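Local atomic coordinates of ATP-dependent zinc metalloprotease FtsH (Thermotoga maritima, PDB entry 4M8A), a protein that probably acts, as a whole membrane-bound enzyme, as a processive ATP-dependent zinc metallopeptidase in quality control of membrane proteins, this chain being its periplasmic domain. Residues B[10-15]-B[32-37]; B[36-39]-B[43-46]; B[49-52]-B[56-59]. All coordinates share one frame; numbering follows the deposited sequence.

Contact 1: residues B[10-15]-B[32-37]; sequences TSFVQM and GVLRVY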
# COMPACT_ATOMS: atom_id res chain seq x y z
N THR B 10 -19.68 -4.59 5.88
CA THR B 10 -19.61 -3.77 4.67
C THR B 10 -19.38 -2.30 5.00
O THR B 10 -18.54 -1.64 4.39
CB THR B 10 -20.88 -3.92 3.84
OG1 THR B 10 -21.04 -5.31 3.53
CG2 THR B 10 -20.79 -3.15 2.54
N SER B 11 -20.11 -1.79 5.99
CA SER B 11 -19.98 -0.40 6.39
C SER B 11 -18.60 -0.13 7.00
O SER B 11 -18.04 0.95 6.81
CB SER B 11 -21.09 0.02 7.34
OG SER B 11 -22.35 0.13 6.67
N PHE B 12 -18.06 -1.11 7.71
CA PHE B 12 -16.71 -1.02 8.26
C PHE B 12 -15.69 -0.87 7.14
O PHE B 12 -14.83 0.01 7.19
CB PHE B 12 -16.40 -2.27 9.09
CG PHE B 12 -14.93 -2.47 9.39
CD1 PHE B 12 -14.23 -1.55 10.15
CD2 PHE B 12 -14.27 -3.59 8.90
CE1 PHE B 12 -12.87 -1.74 10.41
CE2 PHE B 12 -12.93 -3.79 9.17
CZ PHE B 12 -12.22 -2.87 9.93
N VAL B 13 -15.76 -1.75 6.14
CA VAL B 13 -14.86 -1.65 5.00
C VAL B 13 -15.00 -0.29 4.31
O VAL B 13 -13.99 0.33 3.95
CB VAL B 13 -15.07 -2.82 4.00
CG1 VAL B 13 -14.26 -2.62 2.76
CG2 VAL B 13 -14.71 -4.14 4.68
N GLN B 14 -16.25 0.18 4.18
CA GLN B 14 -16.60 1.51 3.65
C GLN B 14 -15.88 2.64 4.38
O GLN B 14 -15.43 3.62 3.77
CB GLN B 14 -18.12 1.75 3.73
CG GLN B 14 -18.94 1.30 2.51
CD GLN B 14 -20.47 1.30 2.73
OE1 GLN B 14 -20.98 1.69 3.78
NE2 GLN B 14 -21.19 0.85 1.71
N MET B 15 -15.77 2.50 5.69
CA MET B 15 -15.10 3.48 6.54
C MET B 15 -13.59 3.44 6.40
O MET B 15 -12.92 4.48 6.38
CB MET B 15 -15.49 3.28 8.00
CG MET B 15 -16.89 3.73 8.28
SD MET B 15 -17.39 3.34 9.95
CE MET B 15 -16.07 4.09 10.88
N GLY B 32 -13.89 -12.70 17.87
CA GLY B 32 -14.36 -12.44 16.51
C GLY B 32 -15.11 -11.13 16.34
O GLY B 32 -15.69 -10.87 15.29
N VAL B 33 -15.14 -10.31 17.38
CA VAL B 33 -15.71 -8.98 17.27
C VAL B 33 -14.58 -7.98 17.05
O VAL B 33 -13.53 -8.07 17.68
CB VAL B 33 -16.47 -8.62 18.55
CG1 VAL B 33 -16.90 -7.15 18.54
CG2 VAL B 33 -17.66 -9.55 18.74
N LEU B 34 -14.79 -7.05 16.12
CA LEU B 34 -13.86 -5.96 15.94
C LEU B 34 -14.44 -4.74 16.62
O LEU B 34 -15.60 -4.41 16.41
CB LEU B 34 -13.68 -5.62 14.46
CG LEU B 34 -13.44 -6.76 13.47
CD1 LEU B 34 -13.33 -6.20 12.07
CD2 LEU B 34 -12.20 -7.55 13.84
N ARG B 35 -13.65 -4.07 17.44
CA ARG B 35 -14.07 -2.79 17.97
C ARG B 35 -13.34 -1.72 17.18
O ARG B 35 -12.10 -1.72 17.08
CB ARG B 35 -13.76 -2.67 19.45
CG ARG B 35 -14.71 -3.46 20.32
CD ARG B 35 -14.59 -2.99 21.75
NE ARG B 35 -13.84 -3.93 22.56
CZ ARG B 35 -12.58 -3.76 22.94
NH1 ARG B 35 -11.91 -2.66 22.59
NH2 ARG B 35 -12.01 -4.68 23.69
N VAL B 36 -14.12 -0.83 16.58
CA VAL B 36 -13.61 0.13 15.62
C VAL B 36 -13.77 1.55 16.18
O VAL B 36 -14.87 2.00 16.47
CB VAL B 36 -14.35 0.00 14.28
CG1 VAL B 36 -13.82 1.01 13.27
CG2 VAL B 36 -14.24 -1.43 13.75
N TYR B 37 -12.65 2.24 16.35
CA TYR B 37 -12.63 3.58 16.91
C TYR B 37 -12.39 4.60 15.81
O TYR B 37 -11.57 4.38 14.92
CB TYR B 37 -11.53 3.69 17.96
CG TYR B 37 -11.72 2.78 19.15
CD1 TYR B 37 -11.33 1.43 19.10
CD2 TYR B 37 -12.29 3.25 20.32
CE1 TYR B 37 -11.51 0.60 20.20
CE2 TYR B 37 -12.48 2.43 21.42
CZ TYR B 37 -12.09 1.10 21.35
OH TYR B 37 -12.29 0.28 22.45
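In the alpha+beta core of this periplasmic domain, helix 9-17 packs on one face of the mixed sheet by laying Phe12 across strand 33-38. The aromatic ring meets two side chains of that strand obliquely, through different ring atoms. Phe12 CD1 and CE1 each lie 3.6 Å from Val36 CG2. On the same side of the ring plane, Leu34 CD1 approaches other ring atoms, 3.8 Å from Phe12 CE2, and makes an off-centre CH-pi contact, 30° from the ring normal. The phenylalanine reaches that far because CG stands anti to its own backbone nitrogen (chi1 164°), directing the ring from the helix down to the strand. Met15, one turn further on, adds a looser touch from its CE to Val36 CG1. Val26 of the next strand and Val46 of strand 43-47 also touch Phe12. Replaced by an alanine, Phe12 would probably leave Val36 CG2 and Leu34 CD1 without their apolar partner and open a gap between helix and sheet. The axes of segments 10-15 and 33-37 approach to 11.1 Å at 38°, and such apolar packing is characteristic of alpha+beta folds in which helices cover one face of a sheet.

Contact 2: residues B[36-39]-B[43-46]; sequences VYTK and VYEV
Tyr37 and Val43 lie side by side on one face of the beta hairpin formed by strands 33-38 and 43-47, both side chains pointing the same way. Val43 CG2 sits over a face of the Tyr37 ring in a CH-pi contact, 3.8 Å from the ring centroid and displaced toward the rim nearest CE2. This methyl is carried there by a chi1 of 63°, which sets CG2 anti to the Val43 backbone nitrogen.

The other face of the hairpin, bearing Val36, Thr38, Tyr44 and Val46, is arranged differently. Here the Tyr44 ring receives Thr38 at its edge, in the ring plane: Thr38 CG2 is 3.6 Å from Tyr44 CE2, and the two side chains slant across each other. Thr38 OG1 is hydrogen-bonded within the connecting turn, to Asp40 OD1 and the backbone nitrogen of Arg42. Further along, Val36 CG2 meets Val46 CG2 at 3.8 Å, methyl against methyl, while Leu7 and Phe12 cover Val46 from beyond the hairpin.

In the backbone between the two faces, Val36 and Tyr44 form an antiparallel hydrogen-bonded pair, and Tyr37 with Val43 a non-hydrogen-bonded one. The bond from Val36 N to Tyr44 O is 2.8 Å long and nearly straight, at 171°. Its mate, from Tyr44 N to Val36 O, is more bent, at 149°, and the same Val36 O also takes a CA-H...O contact from Val43 CA at 3.2 Å.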
# COMPACT_ATOMS: atom_id res chain seq x y z
N VAL B 36 -14.12 -0.83 16.58
CA VAL B 36 -13.61 0.13 15.62
C VAL B 36 -13.77 1.55 16.18
O VAL B 36 -14.87 2.00 16.47
CB VAL B 36 -14.35 0.00 14.28
CG1 VAL B 36 -13.82 1.01 13.27
CG2 VAL B 36 -14.24 -1.43 13.75
N TYR B 37 -12.65 2.24 16.35
CA TYR B 37 -12.63 3.58 16.91
C TYR B 37 -12.39 4.60 15.81
O TYR B 37 -11.57 4.38 14.92
CB TYR B 37 -11.53 3.69 17.96
CG TYR B 37 -11.72 2.78 19.15
CD1 TYR B 37 -11.33 1.43 19.10
CD2 TYR B 37 -12.29 3.25 20.32
CE1 TYR B 37 -11.51 0.60 20.20
CE2 TYR B 37 -12.48 2.43 21.42
CZ TYR B 37 -12.09 1.10 21.35
OH TYR B 37 -12.29 0.28 22.45
N THR B 38 -13.09 5.72 15.89
CA THR B 38 -12.95 6.77 14.91
C THR B 38 -12.24 7.99 15.49
O THR B 38 -12.23 8.21 16.71
CB THR B 38 -14.30 7.22 14.36
OG1 THR B 38 -15.09 7.75 15.43
CG2 THR B 38 -15.02 6.07 13.71
N LYS B 39 -11.68 8.80 14.59
CA LYS B 39 -10.97 10.00 15.00
C LYS B 39 -11.89 11.02 15.65
O LYS B 39 -11.42 11.87 16.40
CB LYS B 39 -10.25 10.62 13.80
CG LYS B 39 -9.18 9.71 13.22
CD LYS B 39 -8.38 10.37 12.11
CE LYS B 39 -7.36 9.39 11.54
NZ LYS B 39 -6.65 9.95 10.35
N VAL B 43 -17.13 4.75 18.81
CA VAL B 43 -16.70 3.36 18.78
C VAL B 43 -17.85 2.50 18.27
O VAL B 43 -19.03 2.75 18.57
CB VAL B 43 -16.18 2.88 20.16
CG1 VAL B 43 -17.29 2.92 21.22
CG2 VAL B 43 -15.63 1.46 20.05
N TYR B 44 -17.50 1.52 17.45
CA TYR B 44 -18.44 0.64 16.81
C TYR B 44 -18.04 -0.80 17.07
O TYR B 44 -16.86 -1.10 17.27
CB TYR B 44 -18.44 0.88 15.30
CG TYR B 44 -18.85 2.28 14.91
CD1 TYR B 44 -20.19 2.60 14.74
CD2 TYR B 44 -17.90 3.28 14.75
CE1 TYR B 44 -20.57 3.88 14.39
CE2 TYR B 44 -18.27 4.57 14.42
CZ TYR B 44 -19.61 4.87 14.23
OH TYR B 44 -20.00 6.15 13.89
N GLU B 45 -19.03 -1.69 17.03
CA GLU B 45 -18.80 -3.11 17.18
C GLU B 45 -19.17 -3.82 15.88
O GLU B 45 -20.29 -3.68 15.38
CB GLU B 45 -19.62 -3.64 18.37
CG GLU B 45 -19.73 -5.13 18.47
CD GLU B 45 -20.48 -5.58 19.71
OE1 GLU B 45 -20.43 -4.87 20.74
OE2 GLU B 45 -21.13 -6.64 19.65
N VAL B 46 -18.22 -4.57 15.34
CA VAL B 46 -18.43 -5.30 14.10
C VAL B 46 -18.27 -6.79 14.38
O VAL B 46 -17.18 -7.26 14.74
CB VAL B 46 -17.40 -4.89 13.01
CG1 VAL B 46 -17.71 -5.62 11.69
CG2 VAL B 46 -17.40 -3.38 12.80

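Contact 3: residues B[49-52]-B[56-59]; sequences PWAV and QLIE
Apolar packing between Ala51 and Leu57 joins the loop after strand 43-47 to the helix that follows it. The short Ala51 side chain offers its CB to one branch of the leucine, Leu57 CD2, at 3.8 Å. Leu57 holds CG anti to its backbone nitrogen (chi1 170°), which carries the branched end across to the loop. The small alanine is consistent with the close approach of the leucine to the loop backbone, and the same Leu57 CD2 is 4.2 Å from the carbonyl oxygen of Ala51.

A second group of contacts sets a methyl against backbone carbonyls. Ile58 sends its longer arm to the loop, with CD1 lying 3.8 Å from Val52 O and slightly farther from Ala51 O. These are van der Waals contacts, and Val52 contributes through its carbonyl oxygen, its CB pointing away from the helix. Val52 and Ile58 each also pack on Ile28 of strand 23-29.

Polar bonding lies at the start of the helix, where the carboxylate of Asp54 accepts a hydrogen bond from the Leu57 backbone nitrogen and a weak one from that of Gln56. Contacts between subunits form a last group: Trp50 packs on Ile58 of a second subunit, Ile58 on Trp50 of a third, and Glu59 OE2 is hydrogen-bonded to Tyr9 OH of that third subunit. The arrangement is that of a loop-to-helix connection in an alpha+beta domain, folded back on its own helix and used again at the interfaces of a six-chain assembly.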
# COMPACT_ATOMS: atom_id res chain seq x y z
N PRO B 49 -16.12 -12.72 12.56
CA PRO B 49 -15.11 -13.72 12.91
C PRO B 49 -14.14 -14.05 11.77
O PRO B 49 -13.03 -14.52 12.04
CB PRO B 49 -15.93 -14.96 13.28
CG PRO B 49 -17.28 -14.43 13.65
CD PRO B 49 -17.49 -13.20 12.83
N TRP B 50 -14.55 -13.81 10.52
CA TRP B 50 -13.71 -14.08 9.36
C TRP B 50 -12.54 -13.12 9.24
O TRP B 50 -11.55 -13.41 8.58
CB TRP B 50 -14.53 -14.01 8.07
CG TRP B 50 -15.33 -12.75 7.94
CD1 TRP B 50 -14.94 -11.58 7.37
CD2 TRP B 50 -16.68 -12.54 8.40
NE1 TRP B 50 -15.95 -10.64 7.44
CE2 TRP B 50 -17.03 -11.21 8.07
CE3 TRP B 50 -17.61 -13.34 9.06
CZ2 TRP B 50 -18.28 -10.67 8.37
CZ3 TRP B 50 -18.86 -12.80 9.36
CH2 TRP B 50 -19.19 -11.48 9.01
N ALA B 51 -12.65 -11.96 9.88
CA ALA B 51 -11.67 -10.91 9.70
C ALA B 51 -10.37 -11.17 10.46
O ALA B 51 -9.33 -10.65 10.10
CB ALA B 51 -12.26 -9.58 10.12
N VAL B 52 -10.44 -11.98 11.51
CA VAL B 52 -9.36 -12.03 12.48
C VAL B 52 -8.10 -12.69 11.95
O VAL B 52 -7.03 -12.54 12.54
CB VAL B 52 -9.79 -12.75 13.77
CG1 VAL B 52 -11.13 -12.17 14.26
CG2 VAL B 52 -9.87 -14.25 13.54
N GLN B 56 -4.85 -9.95 4.36
CA GLN B 56 -4.99 -8.87 3.39
C GLN B 56 -5.64 -7.65 4.03
O GLN B 56 -5.19 -6.52 3.84
CB GLN B 56 -5.81 -9.34 2.19
CG GLN B 56 -5.77 -8.43 1.00
CD GLN B 56 -6.33 -9.10 -0.23
OE1 GLN B 56 -6.23 -10.32 -0.39
NE2 GLN B 56 -6.93 -8.31 -1.11
N LEU B 57 -6.69 -7.89 4.83
CA LEU B 57 -7.36 -6.82 5.55
C LEU B 57 -6.41 -6.19 6.56
O LEU B 57 -6.31 -4.97 6.68
CB LEU B 57 -8.60 -7.33 6.28
CG LEU B 57 -9.24 -6.35 7.27
CD1 LEU B 57 -9.88 -5.14 6.56
CD2 LEU B 57 -10.26 -7.06 8.16
N ILE B 58 -5.72 -7.05 7.30
CA ILE B 58 -4.83 -6.56 8.36
C ILE B 58 -3.69 -5.72 7.81
O ILE B 58 -3.41 -4.65 8.33
CB ILE B 58 -4.33 -7.74 9.24
CG1 ILE B 58 -5.54 -8.32 9.98
CG2 ILE B 58 -3.27 -7.26 10.22
CD1 ILE B 58 -5.32 -9.70 10.61
N GLU B 59 -3.03 -6.18 6.76
CA GLU B 59 -1.92 -5.37 6.28
C GLU B 59 -2.42 -4.09 5.61
O GLU B 59 -1.74 -3.07 5.66
CB GLU B 59 -0.95 -6.19 5.41
CG GLU B 59 -0.31 -7.39 6.14
CD GLU B 59 0.53 -7.02 7.36
OE1 GLU B 59 1.17 -5.94 7.39
OE2 GLU B 59 0.59 -7.85 8.30

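From the N terminus, helix 9-17 comes first, and contact 1 closes a loop of 16 residues, containing all of strand 23-29, by bringing the helix onto strand 33-38. Contact 2 begins where contact 1 ends, sharing Val36 and Tyr37 of that strand, and closes the tight turn of the hairpin to strand 43-47. The two also meet directly, Met15 packing on Thr38. Contact 3 follows in series, closing the short connection into helix 55-63, and none of the three encloses another. It lies across the chain's centre from contact 2 yet reaches contact 1 through Leu34 on Ala51 and Phe12 on Leu57. Together they tie both helices to hairpin strands 33-38 and 43-47 and to loop 49-52.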